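Local structure of apical membrane antigen 1 (Babesia divergens, 4APM) at residues L336-G341 with T388-E393; F384-A389 with Y412-E417. The protein is a surface antigen of the parasite that probably acts at the moving junction during host cell invasion. All coordinates share one frame; numbering follows the deposited sequence.

Contact 1 of 2, residues L336-G341 with T388-E393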
ATOM      1  N   LEU A 336      -5.040   8.147  13.793  1.00 33.13           N
ATOM      2  CA  LEU A 336      -4.827   9.224  12.833  1.00 33.65           C
ATOM      3  C   LEU A 336      -5.027  10.579  13.541  1.00 35.50           C
ATOM      4  O   LEU A 336      -5.767  10.661  14.511  1.00 33.09           O
ATOM      5  CB  LEU A 336      -5.802   9.091  11.650  1.00 30.53           C
ATOM      6  CG  LEU A 336      -5.832   7.794  10.825  1.00 31.26           C
ATOM      7  CD1 LEU A 336      -6.843   7.909   9.696  1.00 27.77           C
ATOM      8  CD2 LEU A 336      -4.462   7.431  10.271  1.00 24.77           C
ATOM      9  N   ILE A 337      -4.316  11.604  13.072  1.00 31.94           N
ATOM     10  CA  ILE A 337      -4.503  12.986  13.478  1.00 32.83           C
ATOM     11  C   ILE A 337      -5.128  13.723  12.284  1.00 36.01           C
ATOM     12  O   ILE A 337      -4.677  13.542  11.147  1.00 33.77           O
ATOM     13  CB  ILE A 337      -3.135  13.634  13.768  1.00 37.59           C
ATOM     14  CG1 ILE A 337      -2.468  12.978  14.962  1.00 36.80           C
ATOM     15  CG2 ILE A 337      -3.242  15.148  13.909  1.00 37.47           C
ATOM     16  CD1 ILE A 337      -1.415  11.960  14.576  1.00 43.48           C
ATOM     17  N   ILE A 338      -6.177  14.516  12.504  1.00 32.22           N
ATOM     18  CA  ILE A 338      -6.728  15.245  11.375  1.00 35.24           C
ATOM     19  C   ILE A 338      -5.874  16.473  11.054  1.00 36.68           C
ATOM     20  O   ILE A 338      -5.314  17.114  11.955  1.00 38.08           O
ATOM     21  CB  ILE A 338      -8.243  15.579  11.499  1.00 39.81           C
ATOM     22  CG1 ILE A 338      -8.782  16.055  10.145  1.00 41.73           C
ATOM     23  CG2 ILE A 338      -8.506  16.641  12.560  1.00 39.32           C
ATOM     24  CD1 ILE A 338     -10.145  16.708  10.211  1.00 50.27           C
ATOM     25  N   ASP A 339      -5.699  16.729   9.764  1.00 36.30           N
ATOM     26  CA  ASP A 339      -4.889  17.839   9.295  1.00 37.45           C
ATOM     27  C   ASP A 339      -5.142  18.059   7.804  1.00 37.53           C
ATOM     28  O   ASP A 339      -4.818  17.206   6.995  1.00 41.71           O
ATOM     29  CB  ASP A 339      -3.401  17.571   9.557  1.00 37.72           C
ATOM     30  CG  ASP A 339      -2.520  18.711   9.103  1.00 47.35           C
ATOM     31  OD1 ASP A 339      -2.675  19.834   9.635  1.00 50.08           O
ATOM     32  OD2 ASP A 339      -1.691  18.498   8.191  1.00 56.20           O
ATOM     33  N   ALA A 340      -5.769  19.184   7.453  1.00 34.72           N
ATOM     34  CA  ALA A 340      -6.153  19.472   6.069  1.00 33.60           C
ATOM     35  C   ALA A 340      -4.967  19.443   5.133  1.00 34.93           C
ATOM     36  O   ALA A 340      -3.924  20.010   5.439  1.00 34.81           O
ATOM     37  CB  ALA A 340      -6.845  20.831   5.983  1.00 39.37           C
ATOM     38  N   GLY A 341      -5.149  18.826   3.966  1.00 33.96           N
ATOM     39  CA  GLY A 341      -4.103  18.744   2.953  1.00 31.67           C
ATOM     40  C   GLY A 341      -3.110  17.597   3.111  1.00 35.19           C
ATOM     41  O   GLY A 341      -2.295  17.346   2.216  1.00 34.41           O
ATOM     42  N   THR A 388      -4.806  19.038  17.112  1.00 42.19           N
ATOM     43  CA  THR A 388      -6.057  19.140  16.345  1.00 39.29           C
ATOM     44  C   THR A 388      -7.102  18.151  16.869  1.00 42.27           C
ATOM     45  O   THR A 388      -6.768  17.193  17.579  1.00 42.95           O
ATOM     46  CB  THR A 388      -5.879  18.891  14.825  1.00 42.23           C
ATOM     47  OG1 THR A 388      -5.575  17.512  14.589  1.00 45.94           O
ATOM     48  CG2 THR A 388      -4.802  19.771  14.209  1.00 36.89           C
ATOM     49  N   ALA A 389      -8.358  18.374  16.487  1.00 42.11           N
ATOM     50  CA  ALA A 389      -9.474  17.524  16.911  1.00 45.73           C
ATOM     51  C   ALA A 389     -10.727  17.868  16.108  1.00 41.90           C
ATOM     52  O   ALA A 389     -10.853  18.975  15.602  1.00 48.73           O
ATOM     53  CB  ALA A 389      -9.730  17.680  18.406  1.00 44.63           C
ATOM     54  N   LEU A 390     -11.619  16.894  15.942  1.00 46.45           N
ATOM     55  CA  LEU A 390     -12.870  17.083  15.185  1.00 46.71           C
ATOM     56  C   LEU A 390     -13.961  17.815  15.999  1.00 44.32           C
ATOM     57  O   LEU A 390     -14.985  18.206  15.451  1.00 44.14           O
ATOM     58  CB  LEU A 390     -13.408  15.721  14.755  1.00 50.90           C
ATOM     59  CG  LEU A 390     -13.321  15.257  13.300  1.00 51.79           C
ATOM     60  CD1 LEU A 390     -12.526  16.206  12.432  1.00 52.77           C
ATOM     61  CD2 LEU A 390     -12.755  13.849  13.256  1.00 45.88           C
ATOM     62  N   SER A 391     -13.749  17.933  17.311  1.00 46.02           N
ATOM     63  CA  SER A 391     -14.664  18.640  18.207  1.00 51.77           C
ATOM     64  C   SER A 391     -13.899  19.547  19.176  1.00 56.95           C
ATOM     65  O   SER A 391     -12.758  19.236  19.569  1.00 60.30           O
ATOM     66  CB  SER A 391     -15.496  17.641  19.006  1.00 46.88           C
ATOM     67  OG  SER A 391     -14.752  17.167  20.110  1.00 49.56           O
ATOM     68  N   ARG A 392     -14.549  20.642  19.588  1.00 57.65           N
ATOM     69  CA  ARG A 392     -13.971  21.617  20.528  1.00 52.33           C
ATOM     70  C   ARG A 392     -13.768  20.993  21.911  1.00 49.09           C
ATOM     71  O   ARG A 392     -12.783  21.268  22.607  1.00 46.78           O
ATOM     72  CB  ARG A 392     -14.882  22.850  20.626  1.00 55.95           C
ATOM     73  CG  ARG A 392     -14.165  24.174  20.886  1.00 61.97           C
ATOM     74  CD  ARG A 392     -14.993  25.356  20.366  1.00 69.77           C
ATOM     75  NE  ARG A 392     -14.165  26.492  19.927  1.00 66.72           N
ATOM     76  CZ  ARG A 392     -14.400  27.209  18.825  1.00 69.92           C
ATOM     77  NH1 ARG A 392     -15.422  26.905  18.038  1.00 64.18           N
ATOM     78  NH2 ARG A 392     -13.599  28.216  18.491  1.00 69.32           N
ATOM     79  N   GLU A 393     -14.696  20.126  22.292  1.00 50.21           N
ATOM     80  CA  GLU A 393     -14.632  19.443  23.577  1.00 57.98           C
ATOM     81  C   GLU A 393     -13.468  18.440  23.653  1.00 65.55           C
ATOM     82  O   GLU A 393     -12.822  18.306  24.705  1.00 61.83           O
ATOM     83  CB  GLU A 393     -15.970  18.745  23.877  1.00 67.08           C
ATOM     84  CG  GLU A 393     -16.701  18.213  22.644  1.00 72.11           C
ATOM     85  CD  GLU A 393     -17.798  19.145  22.120  1.00 69.88           C
ATOM     86  OE1 GLU A 393     -18.890  19.195  22.730  1.00 77.82           O
ATOM     87  OE2 GLU A 393     -17.597  19.785  21.064  1.00 64.28           O
TER
HETATM   88  O   HOH W   1      -6.898  14.766  15.443  1.00 44.00           O

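Contact 2 of 2, residues F384-A389 with Y412-E417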
ATOM      1  N   PHE A 384       5.927  25.411  20.751  0.60 64.20           N
ATOM      2  CA  PHE A 384       4.526  25.115  21.045  0.60 61.78           C
ATOM      3  C   PHE A 384       3.986  24.018  20.144  0.60 58.62           C
ATOM      4  O   PHE A 384       4.179  24.048  18.928  0.60 58.12           O
ATOM      5  CB  PHE A 384       3.665  26.370  20.906  0.60 57.98           C
ATOM      6  CG  PHE A 384       2.198  26.120  21.094  0.60 53.01           C
ATOM      7  CD1 PHE A 384       1.681  25.841  22.356  0.60 49.19           C
ATOM      8  CD2 PHE A 384       1.329  26.162  20.008  0.60 50.22           C
ATOM      9  CE1 PHE A 384       0.325  25.607  22.530  0.60 44.43           C
ATOM     10  CE2 PHE A 384      -0.026  25.938  20.179  0.60 46.48           C
ATOM     11  CZ  PHE A 384      -0.527  25.658  21.443  0.60 44.88           C
ATOM     12  N   GLU A 385       3.275  23.074  20.750  1.00 56.45           N
ATOM     13  CA  GLU A 385       2.840  21.866  20.059  1.00 54.97           C
ATOM     14  C   GLU A 385       1.377  21.949  19.633  1.00 49.85           C
ATOM     15  O   GLU A 385       0.483  21.685  20.421  1.00 55.66           O
ATOM     16  CB  GLU A 385       3.051  20.643  20.945  1.00 51.34           C
ATOM     17  CG  GLU A 385       4.505  20.249  21.137  1.00 54.75           C
ATOM     18  CD  GLU A 385       4.628  18.950  21.906  1.00 63.25           C
ATOM     19  OE1 GLU A 385       3.576  18.396  22.283  1.00 66.54           O
ATOM     20  OE2 GLU A 385       5.762  18.479  22.140  1.00 67.84           O
ATOM     21  N   VAL A 386       1.151  22.325  18.381  1.00 41.66           N
ATOM     22  CA  VAL A 386      -0.169  22.294  17.779  1.00 42.88           C
ATOM     23  C   VAL A 386      -0.905  20.958  17.967  1.00 47.95           C
ATOM     24  O   VAL A 386      -0.362  19.881  17.675  1.00 47.92           O
ATOM     25  CB  VAL A 386      -0.065  22.636  16.293  1.00 40.49           C
ATOM     26  CG1 VAL A 386      -1.438  22.679  15.649  1.00 42.44           C
ATOM     27  CG2 VAL A 386       0.667  23.964  16.124  1.00 36.86           C
ATOM     28  N   THR A 387      -2.124  21.035  18.498  1.00 45.81           N
ATOM     29  CA  THR A 387      -3.029  19.888  18.560  1.00 41.39           C
ATOM     30  C   THR A 387      -4.211  20.121  17.623  1.00 43.16           C
ATOM     31  O   THR A 387      -4.517  21.268  17.290  1.00 42.39           O
ATOM     32  CB  THR A 387      -3.548  19.652  19.979  1.00 43.55           C
ATOM     33  OG1 THR A 387      -3.857  20.910  20.593  1.00 49.36           O
ATOM     34  CG2 THR A 387      -2.519  18.923  20.811  1.00 40.42           C
ATOM     35  N   THR A 388      -4.806  19.038  17.112  1.00 42.19           N
ATOM     36  CA  THR A 388      -6.057  19.140  16.345  1.00 39.29           C
ATOM     37  C   THR A 388      -7.102  18.151  16.869  1.00 42.27           C
ATOM     38  O   THR A 388      -6.768  17.193  17.579  1.00 42.95           O
ATOM     39  CB  THR A 388      -5.879  18.891  14.825  1.00 42.23           C
ATOM     40  OG1 THR A 388      -5.575  17.512  14.589  1.00 45.94           O
ATOM     41  CG2 THR A 388      -4.802  19.771  14.209  1.00 36.89           C
ATOM     42  N   ALA A 389      -8.358  18.374  16.487  1.00 42.11           N
ATOM     43  CA  ALA A 389      -9.474  17.524  16.911  1.00 45.73           C
ATOM     44  C   ALA A 389     -10.727  17.868  16.108  1.00 41.90           C
ATOM     45  O   ALA A 389     -10.853  18.975  15.602  1.00 48.73           O
ATOM     46  CB  ALA A 389      -9.730  17.680  18.406  1.00 44.63           C
ATOM     47  N   TYR A 412     -12.938  21.793  11.556  1.00 39.35           N
ATOM     48  CA  TYR A 412     -12.378  21.182  12.753  1.00 37.37           C
ATOM     49  C   TYR A 412     -11.516  22.203  13.458  1.00 36.68           C
ATOM     50  O   TYR A 412     -11.298  23.282  12.939  1.00 41.82           O
ATOM     51  CB  TYR A 412     -11.558  19.924  12.387  1.00 39.05           C
ATOM     52  CG  TYR A 412     -10.263  20.224  11.658  1.00 34.41           C
ATOM     53  CD1 TYR A 412     -10.257  20.472  10.290  1.00 31.26           C
ATOM     54  CD2 TYR A 412      -9.048  20.279  12.346  1.00 35.17           C
ATOM     55  CE1 TYR A 412      -9.083  20.793   9.629  1.00 34.66           C
ATOM     56  CE2 TYR A 412      -7.862  20.584  11.685  1.00 35.84           C
ATOM     57  CZ  TYR A 412      -7.892  20.837  10.327  1.00 33.64           C
ATOM     58  OH  TYR A 412      -6.734  21.144   9.661  1.00 36.35           O
ATOM     59  N   TYR A 413     -10.950  21.812  14.593  1.00 42.51           N
ATOM     60  CA  TYR A 413     -10.333  22.747  15.525  1.00 46.98           C
ATOM     61  C   TYR A 413      -8.867  22.450  15.769  1.00 50.35           C
ATOM     62  O   TYR A 413      -8.466  21.279  15.866  1.00 48.56           O
ATOM     63  CB  TYR A 413     -11.082  22.728  16.856  1.00 45.69           C
ATOM     64  CG  TYR A 413     -12.557  22.873  16.654  1.00 52.97           C
ATOM     65  CD1 TYR A 413     -13.124  24.129  16.442  1.00 48.10           C
ATOM     66  CD2 TYR A 413     -13.376  21.747  16.542  1.00 53.24           C
ATOM     67  CE1 TYR A 413     -14.474  24.268  16.205  1.00 49.30           C
ATOM     68  CE2 TYR A 413     -14.734  21.876  16.293  1.00 54.49           C
ATOM     69  CZ  TYR A 413     -15.272  23.142  16.130  1.00 54.12           C
ATOM     70  OH  TYR A 413     -16.609  23.283  15.887  1.00 54.31           O
ATOM     71  N   TYR A 414      -8.083  23.518  15.915  1.00 46.73           N
ATOM     72  CA  TYR A 414      -6.699  23.399  16.334  1.00 50.79           C
ATOM     73  C   TYR A 414      -6.280  24.438  17.383  1.00 53.25           C
ATOM     74  O   TYR A 414      -6.918  25.482  17.538  1.00 51.20           O
ATOM     75  CB  TYR A 414      -5.755  23.399  15.123  1.00 42.66           C
ATOM     76  CG  TYR A 414      -5.601  24.716  14.397  1.00 41.01           C
ATOM     77  CD1 TYR A 414      -6.485  25.087  13.386  1.00 41.70           C
ATOM     78  CD2 TYR A 414      -4.493  25.527  14.621  1.00 44.72           C
ATOM     79  CE1 TYR A 414      -6.310  26.264  12.674  1.00 38.37           C
ATOM     80  CE2 TYR A 414      -4.320  26.715  13.925  1.00 42.04           C
ATOM     81  CZ  TYR A 414      -5.223  27.072  12.947  1.00 41.11           C
ATOM     82  OH  TYR A 414      -5.028  28.239  12.234  1.00 43.34           O
ATOM     83  N   CYS A 415      -5.210  24.124  18.106  1.00 54.26           N
ATOM     84  CA  CYS A 415      -4.712  24.975  19.169  1.00 57.49           C
ATOM     85  C   CYS A 415      -3.454  25.725  18.764  1.00 63.78           C
ATOM     86  O   CYS A 415      -2.407  25.114  18.535  1.00 68.22           O
ATOM     87  CB  CYS A 415      -4.411  24.150  20.396  1.00 59.52           C
ATOM     88  SG  CYS A 415      -4.077  25.185  21.824  1.00 66.58           S
ATOM     89  N   SER A 416      -3.552  27.049  18.733  1.00 56.10           N
ATOM     90  CA  SER A 416      -2.497  27.893  18.203  1.00 56.84           C
ATOM     91  C   SER A 416      -2.100  28.979  19.216  1.00 66.13           C
ATOM     92  O   SER A 416      -2.855  29.272  20.148  1.00 70.37           O
ATOM     93  CB  SER A 416      -2.967  28.517  16.898  1.00 57.56           C
ATOM     94  OG  SER A 416      -2.070  29.505  16.456  1.00 61.71           O
ATOM     95  N   GLU A 417      -0.901  29.541  19.053  1.00 68.10           N
ATOM     96  CA  GLU A 417      -0.427  30.650  19.905  1.00 66.50           C
ATOM     97  C   GLU A 417      -0.909  32.018  19.393  1.00 65.60           C
ATOM     98  O   GLU A 417      -0.887  33.006  20.133  1.00 65.30           O
ATOM     99  CB  GLU A 417       1.102  30.670  19.986  1.00 66.30           C
ATOM    100  CG  GLU A 417       1.735  29.680  20.949  1.00 65.91           C
ATOM    101  CD  GLU A 417       3.249  29.584  20.760  1.00 75.26           C
ATOM    102  OE1 GLU A 417       3.743  29.847  19.632  1.00 68.95           O
ATOM    103  OE2 GLU A 417       3.950  29.229  21.733  1.00 73.72           O
TER

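Contact 1 of 2, residues L336-G341 with T388-E393
Thr388 OG1 sits between two polar partners: it donates to Ile338 O at 2.7 Å and accepts from a water at 3.2 Å. The bond to the carbonyl uses a lone pair in the carbonyl plane, with a C=O...OG1 angle of 138°. The same water accepts from Ile338 N at 3.0 Å, so one threonine hydroxyl reaches both backbone polar groups of Ile338, one directly and one through the water. With chi1 at 70°, OG1 lies between the backbone N and the carbonyl carbon of Thr388 and faces strand 335-339. Ile337 CG2 comes within 3.4 Å of OG1, and the two side chains cross at about a right angle. Beyond the hydroxyl the contact turns apolar: Ile338 CD1 abuts Leu390 CD1, though their exact closeness is doubtful. Phe359 packs on Leu390 and Ile369 on Thr388. Strand 335-339 is an outermost strand of a mixed sheet within this chain and pairs with strand 225-231, Ile337 with Ile226; strand 387-389 lies several strands further across. The hydroxyl and the water link these two non-adjacent strands, meeting the polar needs of the Ile338 backbone within a largely buried contact.

Contact 2 of 2, residues F384-A389 with Y412-E417
Phe384 and Cys415 approach through matching torsions, each with its gamma atom anti to the backbone N (chi1 176° and -170°), which sets Cys415 SG at the edge of the phenylalanine ring, 3.6 Å from CZ. Phe384 lies just before strand 387-389 and Cys415 near the end of strand 412-416, which pair antiparallel as a β-ladder. Within it Ala389 and Tyr413 form a hydrogen-bonded pair, Ala389 N to Tyr413 O and Tyr413 N to Ala389 O, both at 3.0 Å. Thr388 and Tyr414 make the adjacent non-hydrogen-bonded pair, and Cys415 N then donates to Thr387 O at 3.1 Å. On the face shared by Thr388 and Tyr414, Thr388 CG2 rests against Tyr414 CB. Thr388 CG2 also lies 4.0 Å from Tyr412 CE2, at the edge of that ring. Cys415 is also tied by a disulfide to Cys397, while Thr387 OG1 bonds to Lys396 O, so the neighbouring loop is fastened to both strands. His402 stacks on the Tyr414 ring from the next strand of the sheet. Past the ladder, the Glu417 side chain passes that of Phe384 in the opposite direction, its carboxylate turned 16° from the ring plane. Glu417 CG makes a CH-pi contact over one face of the Phe384 ring, 3.9 Å from its centroid.

How the contacts relate
Both contacts use strand 387-389, sharing Thr388 and Ala389, and their centres lie about 8 Å apart. Contact 2 is regular sheet pairing that frays at its Phe384 and Glu417 end, a looser end where the buried sulfur and the partly exposed ring lead out to the exposed Glu417. Contact 1 is smaller and buried, and relies on side chains and a water where main-chain pairing is absent. Tyr412 joins the two: its ring packs against Ile338, and its OH probably hydrogen-bonds to Ala340 N, 3.1 Å away. Arg392 of contact 1 packs on Tyr413 of contact 2 and forms a salt bridge with Glu403.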